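Local coordinates for probable protein phosphatase 2C 50 (Oryza sativa subsp. japonica, PDB 5ZCG) that probably removes phosphate from serine and threonine residues of proteins as a magnesium-dependent phosphatase of the PP2C family, at residues A[52-57]-A[148-153]; A[155-160]-A[230-235]. The protein carries 5 engineered substitutions. One frame throughout, in Å; residues are numbered along the deposited sequence.

Contact 1: residues A[52-57]-A[148-153]; sequences LPAHLF and VALVCS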
loop_
_atom_site.group_PDB
_atom_site.type_symbol
_atom_site.label_atom_id
_atom_site.label_comp_id
_atom_site.label_asym_id
_atom_site.label_seq_id
_atom_site.Cartn_x
_atom_site.Cartn_y
_atom_site.Cartn_z
ATOM N N LEU A 52 11.721 -23.221 -19.946
ATOM C CA LEU A 52 12.724 -22.565 -19.111
ATOM C C LEU A 52 12.130 -22.344 -17.723
ATOM O O LEU A 52 11.201 -21.521 -17.578
ATOM C CB LEU A 52 13.159 -21.251 -19.752
ATOM C CG LEU A 52 14.224 -20.411 -19.056
ATOM C CD1 LEU A 52 15.550 -21.152 -19.017
ATOM C CD2 LEU A 52 14.364 -19.078 -19.773
ATOM N N PRO A 53 12.618 -23.028 -16.692
ATOM C CA PRO A 53 12.086 -22.815 -15.341
ATOM C C PRO A 53 12.444 -21.438 -14.793
ATOM O O PRO A 53 13.507 -20.883 -15.088
ATOM C CB PRO A 53 12.747 -23.928 -14.515
ATOM C CG PRO A 53 13.322 -24.885 -15.517
ATOM C CD PRO A 53 13.663 -24.061 -16.714
ATOM N N ALA A 54 11.531 -20.880 -13.996
ATOM C CA ALA A 54 11.756 -19.584 -13.370
ATOM C C ALA A 54 11.262 -19.605 -11.929
ATOM O O ALA A 54 10.323 -20.329 -11.587
ATOM C CB ALA A 54 11.055 -18.451 -14.129
ATOM N N HIS A 55 11.895 -18.779 -11.095
ATOM C CA HIS A 55 11.554 -18.615 -9.691
ATOM C C HIS A 55 11.064 -17.195 -9.455
ATOM O O HIS A 55 11.469 -16.261 -10.150
ATOM C CB HIS A 55 12.758 -18.899 -8.792
ATOM C CG HIS A 55 13.778 -19.789 -9.421
ATOM N ND1 HIS A 55 13.533 -21.114 -9.705
ATOM C CD2 HIS A 55 15.043 -19.541 -9.833
ATOM C CE1 HIS A 55 14.604 -21.647 -10.264
ATOM N NE2 HIS A 55 15.535 -20.714 -10.351
ATOM N N LEU A 56 10.198 -17.021 -8.467
ATOM C CA LEU A 56 9.641 -15.706 -8.181
ATOM C C LEU A 56 10.020 -15.272 -6.772
ATOM O O LEU A 56 9.891 -16.051 -5.823
ATOM C CB LEU A 56 8.119 -15.694 -8.355
ATOM C CG LEU A 56 7.531 -14.281 -8.456
ATOM C CD1 LEU A 56 7.928 -13.625 -9.766
ATOM C CD2 LEU A 56 6.029 -14.297 -8.316
ATOM N N PHE A 57 10.510 -14.042 -6.642
ATOM C CA PHE A 57 10.772 -13.427 -5.348
ATOM C C PHE A 57 9.957 -12.151 -5.245
ATOM O O PHE A 57 9.793 -11.429 -6.229
ATOM C CB PHE A 57 12.266 -13.130 -5.155
ATOM C CG PHE A 57 13.137 -14.339 -5.311
ATOM C CD1 PHE A 57 13.374 -15.179 -4.236
ATOM C CD2 PHE A 57 13.703 -14.647 -6.537
ATOM C CE1 PHE A 57 14.169 -16.300 -4.378
ATOM C CE2 PHE A 57 14.500 -15.765 -6.685
ATOM C CZ PHE A 57 14.733 -16.594 -5.608
ATOM N N VAL A 148 8.351 -7.474 -7.363
ATOM C CA VAL A 148 8.587 -8.878 -7.655
ATOM C C VAL A 148 9.667 -8.995 -8.718
ATOM O O VAL A 148 9.813 -8.140 -9.597
ATOM C CB VAL A 148 7.296 -9.622 -8.088
ATOM C CG1 VAL A 148 6.125 -9.266 -7.162
ATOM C CG2 VAL A 148 6.955 -9.338 -9.539
ATOM N N ALA A 149 10.437 -10.069 -8.606
ATOM C CA ALA A 149 11.510 -10.401 -9.526
ATOM C C ALA A 149 11.332 -11.848 -9.952
ATOM O O ALA A 149 11.382 -12.762 -9.120
ATOM C CB ALA A 149 12.881 -10.190 -8.882
ATOM N N LEU A 150 11.086 -12.045 -11.237
ATOM C CA LEU A 150 11.166 -13.349 -11.861
ATOM C C LEU A 150 12.616 -13.586 -12.251
ATOM O O LEU A 150 13.227 -12.757 -12.930
ATOM C CB LEU A 150 10.245 -13.406 -13.083
ATOM C CG LEU A 150 10.248 -14.651 -13.967
ATOM C CD1 LEU A 150 8.858 -14.836 -14.555
ATOM C CD2 LEU A 150 11.289 -14.534 -15.069
ATOM N N VAL A 151 13.174 -14.699 -11.799
ATOM C CA VAL A 151 14.565 -15.037 -12.044
ATOM C C VAL A 151 14.597 -16.335 -12.835
ATOM O O VAL A 151 13.965 -17.323 -12.445
ATOM C CB VAL A 151 15.361 -15.179 -10.733
ATOM C CG1 VAL A 151 16.788 -15.587 -11.033
ATOM C CG2 VAL A 151 15.305 -13.876 -9.926
ATOM N N CYS A 152 15.312 -16.325 -13.950
ATOM C CA CYS A 152 15.640 -17.539 -14.679
ATOM C C CYS A 152 17.125 -17.494 -15.000
ATOM O O CYS A 152 17.839 -16.575 -14.585
ATOM C CB CYS A 152 14.775 -17.692 -15.941
ATOM S SG CYS A 152 15.090 -16.480 -17.238
ATOM N N SER A 153 17.602 -18.501 -15.731
ATOM C CA SER A 153 19.040 -18.620 -15.949
ATOM C C SER A 153 19.591 -17.431 -16.724
ATOM O O SER A 153 20.715 -16.985 -16.474
ATOM C CB SER A 153 19.348 -19.923 -16.685
ATOM O OG SER A 153 18.664 -20.999 -16.074
HETATM O O HOH W 1 16.098 -20.979 -15.547
#
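His55 faces Val151 and Phe57 faces Ala149 as hydrogen-bonded pairs of two antiparallel strands, whose short axes run at 160° and come within 4.6 Å. Each pair closes with two N-H...O=C bonds, among them His55 N to Val151 O at 2.9 Å and Ala149 N to Phe57 O at 2.8 Å. Between them lies the non-hydrogen-bonded pair Leu56 and Leu150, with Leu56 CD1 4.1 Å from Leu150 CB. On the same face Ala54 CB sits 3.9 Å from Leu150 CG, under helix 67-91. On the other face, with His55 and Val151, Phe57 has CG anti to its carbonyl carbon (chi1 -56°), which sends the ring back along its own strand on the His55 side; its CD2/CE2 edge comes against Val151 CG2 at 3.8 Å. Trp4 packs edge-to-face with this ring, and His55 ND1 is held outside the pair by a hydrogen bond with Arg25 N. An alanine in place of Phe57 is likely to leave Val151 CG2 and Trp4 without their aromatic partner and open a gap on this face. Toward Leu52 and Cys152, Leu52 CD2 touches Cys152 SG at 3.7 Å, and a water donates to Pro53 O while also hydrogen-bonding to Ser153 OG. In the antiparallel sheet of the PP2C domain, where strand 18-28 flanks 53-63, direct backbone hydrogen bonds and hydrocarbon contacts thus hold the buried end, and water takes over at Pro53 and Ser153.

Contact 2: residues A[155-160]-A[230-235]; sequences HVVVAN and PEVMVV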
loop_
_atom_site.group_PDB
_atom_site.type_symbol
_atom_site.label_atom_id
_atom_site.label_comp_id
_atom_site.label_asym_id
_atom_site.label_seq_id
_atom_site.Cartn_x
_atom_site.Cartn_y
_atom_site.Cartn_z
ATOM N N HIS A 155 17.713 -14.312 -17.575
ATOM C CA HIS A 155 17.098 -12.999 -17.419
ATOM C C HIS A 155 16.528 -12.829 -16.019
ATOM O O HIS A 155 16.161 -13.801 -15.353
ATOM C CB HIS A 155 15.967 -12.775 -18.445
ATOM C CG HIS A 155 16.441 -12.696 -19.863
ATOM N ND1 HIS A 155 16.791 -13.811 -20.597
ATOM C CD2 HIS A 155 16.632 -11.633 -20.679
ATOM C CE1 HIS A 155 17.175 -13.437 -21.804
ATOM N NE2 HIS A 155 17.089 -12.121 -21.880
ATOM N N VAL A 156 16.462 -11.574 -15.584
ATOM C CA VAL A 156 15.663 -11.155 -14.440
ATOM C C VAL A 156 14.602 -10.183 -14.943
ATOM O O VAL A 156 14.922 -9.227 -15.659
ATOM C CB VAL A 156 16.536 -10.504 -13.351
ATOM C CG1 VAL A 156 15.667 -9.975 -12.227
ATOM C CG2 VAL A 156 17.575 -11.497 -12.839
ATOM N N VAL A 157 13.344 -10.423 -14.584
ATOM C CA VAL A 157 12.242 -9.536 -14.951
ATOM C C VAL A 157 11.624 -8.973 -13.679
ATOM O O VAL A 157 11.163 -9.725 -12.814
ATOM C CB VAL A 157 11.182 -10.253 -15.799
ATOM C CG1 VAL A 157 10.180 -9.243 -16.342
ATOM C CG2 VAL A 157 11.847 -11.008 -16.928
ATOM N N VAL A 158 11.591 -7.653 -13.572
ATOM C CA VAL A 158 11.149 -6.981 -12.361
ATOM C C VAL A 158 9.857 -6.241 -12.657
ATOM O O VAL A 158 9.758 -5.527 -13.661
ATOM C CB VAL A 158 12.225 -6.021 -11.828
ATOM C CG1 VAL A 158 11.608 -5.060 -10.832
ATOM C CG2 VAL A 158 13.368 -6.812 -11.207
ATOM N N ALA A 159 8.869 -6.415 -11.785
ATOM C CA ALA A 159 7.651 -5.618 -11.813
ATOM C C ALA A 159 7.503 -4.933 -10.464
ATOM O O ALA A 159 7.477 -5.601 -9.424
ATOM C CB ALA A 159 6.427 -6.480 -12.116
ATOM N N ASN A 160 7.401 -3.608 -10.479
ATOM C CA ASN A 160 7.324 -2.833 -9.250
ATOM C C ASN A 160 6.062 -1.987 -9.229
ATOM O O ASN A 160 5.736 -1.319 -10.215
ATOM C CB ASN A 160 8.539 -1.929 -9.085
ATOM C CG ASN A 160 8.408 -1.010 -7.890
ATOM O OD1 ASN A 160 8.413 -1.464 -6.747
ATOM N ND2 ASN A 160 8.266 0.286 -8.147
ATOM N N PRO A 230 2.004 -1.875 -12.586
ATOM C CA PRO A 230 3.435 -1.979 -12.303
ATOM C C PRO A 230 4.276 -1.408 -13.438
ATOM O O PRO A 230 3.840 -1.299 -14.587
ATOM C CB PRO A 230 3.652 -3.492 -12.184
ATOM C CG PRO A 230 2.647 -4.076 -13.135
ATOM C CD PRO A 230 1.457 -3.123 -13.151
ATOM N N GLU A 231 5.485 -0.996 -13.075
ATOM C CA GLU A 231 6.524 -0.675 -14.039
ATOM C C GLU A 231 7.437 -1.887 -14.161
ATOM O O GLU A 231 7.862 -2.457 -13.147
ATOM C CB GLU A 231 7.315 0.566 -13.622
ATOM C CG GLU A 231 6.799 1.853 -14.251
ATOM C CD GLU A 231 7.456 3.099 -13.678
ATOM O OE1 GLU A 231 8.695 3.231 -13.790
ATOM O OE2 GLU A 231 6.729 3.947 -13.115
ATOM N N VAL A 232 7.708 -2.294 -15.397
ATOM C CA VAL A 232 8.383 -3.552 -15.690
ATOM C C VAL A 232 9.739 -3.274 -16.327
ATOM O O VAL A 232 9.877 -2.383 -17.174
ATOM C CB VAL A 232 7.506 -4.434 -16.601
ATOM C CG1 VAL A 232 8.159 -5.795 -16.856
ATOM C CG2 VAL A 232 6.118 -4.603 -15.984
ATOM N N MET A 233 10.741 -4.047 -15.917
ATOM C CA MET A 233 12.080 -3.983 -16.482
ATOM C C MET A 233 12.551 -5.395 -16.796
ATOM O O MET A 233 12.410 -6.298 -15.966
ATOM C CB MET A 233 13.052 -3.292 -15.519
ATOM C CG MET A 233 14.194 -2.555 -16.202
ATOM S SD MET A 233 15.154 -1.550 -15.044
ATOM C CE MET A 233 13.914 -0.393 -14.473
ATOM N N VAL A 234 13.074 -5.595 -18.004
ATOM C CA VAL A 234 13.647 -6.869 -18.430
ATOM C C VAL A 234 15.158 -6.698 -18.517
ATOM O O VAL A 234 15.647 -5.864 -19.289
ATOM C CB VAL A 234 13.070 -7.335 -19.776
ATOM C CG1 VAL A 234 13.630 -8.702 -20.143
ATOM C CG2 VAL A 234 11.553 -7.370 -19.724
ATOM N N VAL A 235 15.902 -7.461 -17.721
ATOM C CA VAL A 235 17.351 -7.286 -17.672
ATOM C C VAL A 235 18.032 -8.629 -17.914
ATOM O O VAL A 235 17.918 -9.557 -17.097
ATOM C CB VAL A 235 17.797 -6.628 -16.349
ATOM C CG1 VAL A 235 17.146 -7.280 -15.148
ATOM C CG2 VAL A 235 19.313 -6.658 -16.210
HETATM O O HOH W 2 9.343 1.252 -11.184
#
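His155 starts the pairing with strand 231-235: its ring lies obliquely near Val234, CD2 coming to 4.2 Å from Val234 CG1. Val156 then makes two backbone bonds with Val235, the N-H of Val156 pointing almost straight at Val235 O (2.9 Å, 176°). Val157 turns to the other face, where its CG1, set anti to the backbone N (chi1 -171°), is shared by two valines, lying 4.0 Å from Val232 CG1 and 4.1 Å from Val234 CG2. Phe107 of helix 99-118 packs on Val157 and on Ala159, while Trp103 of that helix touches Val234. At Val158 the backbone again bonds twice, to Met233 N and O, and its side chain packs on Ile166 of strand 165-170, in the second sheet. Ala159 is small, and its CB fits against Pro230 CB at 4.1 Å and, more loosely, Val232 CG2. Asn160 closes the run with a third pair of backbone bonds, Glu231 N to Asn160 O being 2.9 Å long. A water bridges Asn160 ND2 and Glu231 OE1, weakly at both ends; the stronger tie of Glu231 is the salt bridge from OE2 to Arg185, with His181 also bonded to that oxygen. With helix 99-118 on the Val157 and Ala159 face and strand 165-170 of the second sheet on the Val158 face, this regular antiparallel pairing is part of one layer of the alpha-beta-beta-alpha sandwich of PP2C phosphatases.

How the contacts relate
Contacts 1 and 2 belong to one antiparallel sheet and meet where strand 143-151 turns back into strand 155-161: Leu150 N reaches Val157 O and Val148 N reaches Ala159 O in probable hydrogen bonds, so the four segments lie in the order 52-57, 148-153, 155-160, 230-235. Contact 1 is the more buried in the count of its residues, although its Pro53 and Ser153 end is exposed. Contact 2 is partly buried, with strand 231-235 the more open partner. Different helices cover them, 67-91 and 99-118. Both rest on backbone pairs; contact 1 adds leucines and one phenylalanine edge, contact 2 mainly valines and, at its Asn160 end, a glutamate whose carboxylate is bonded outside the pair.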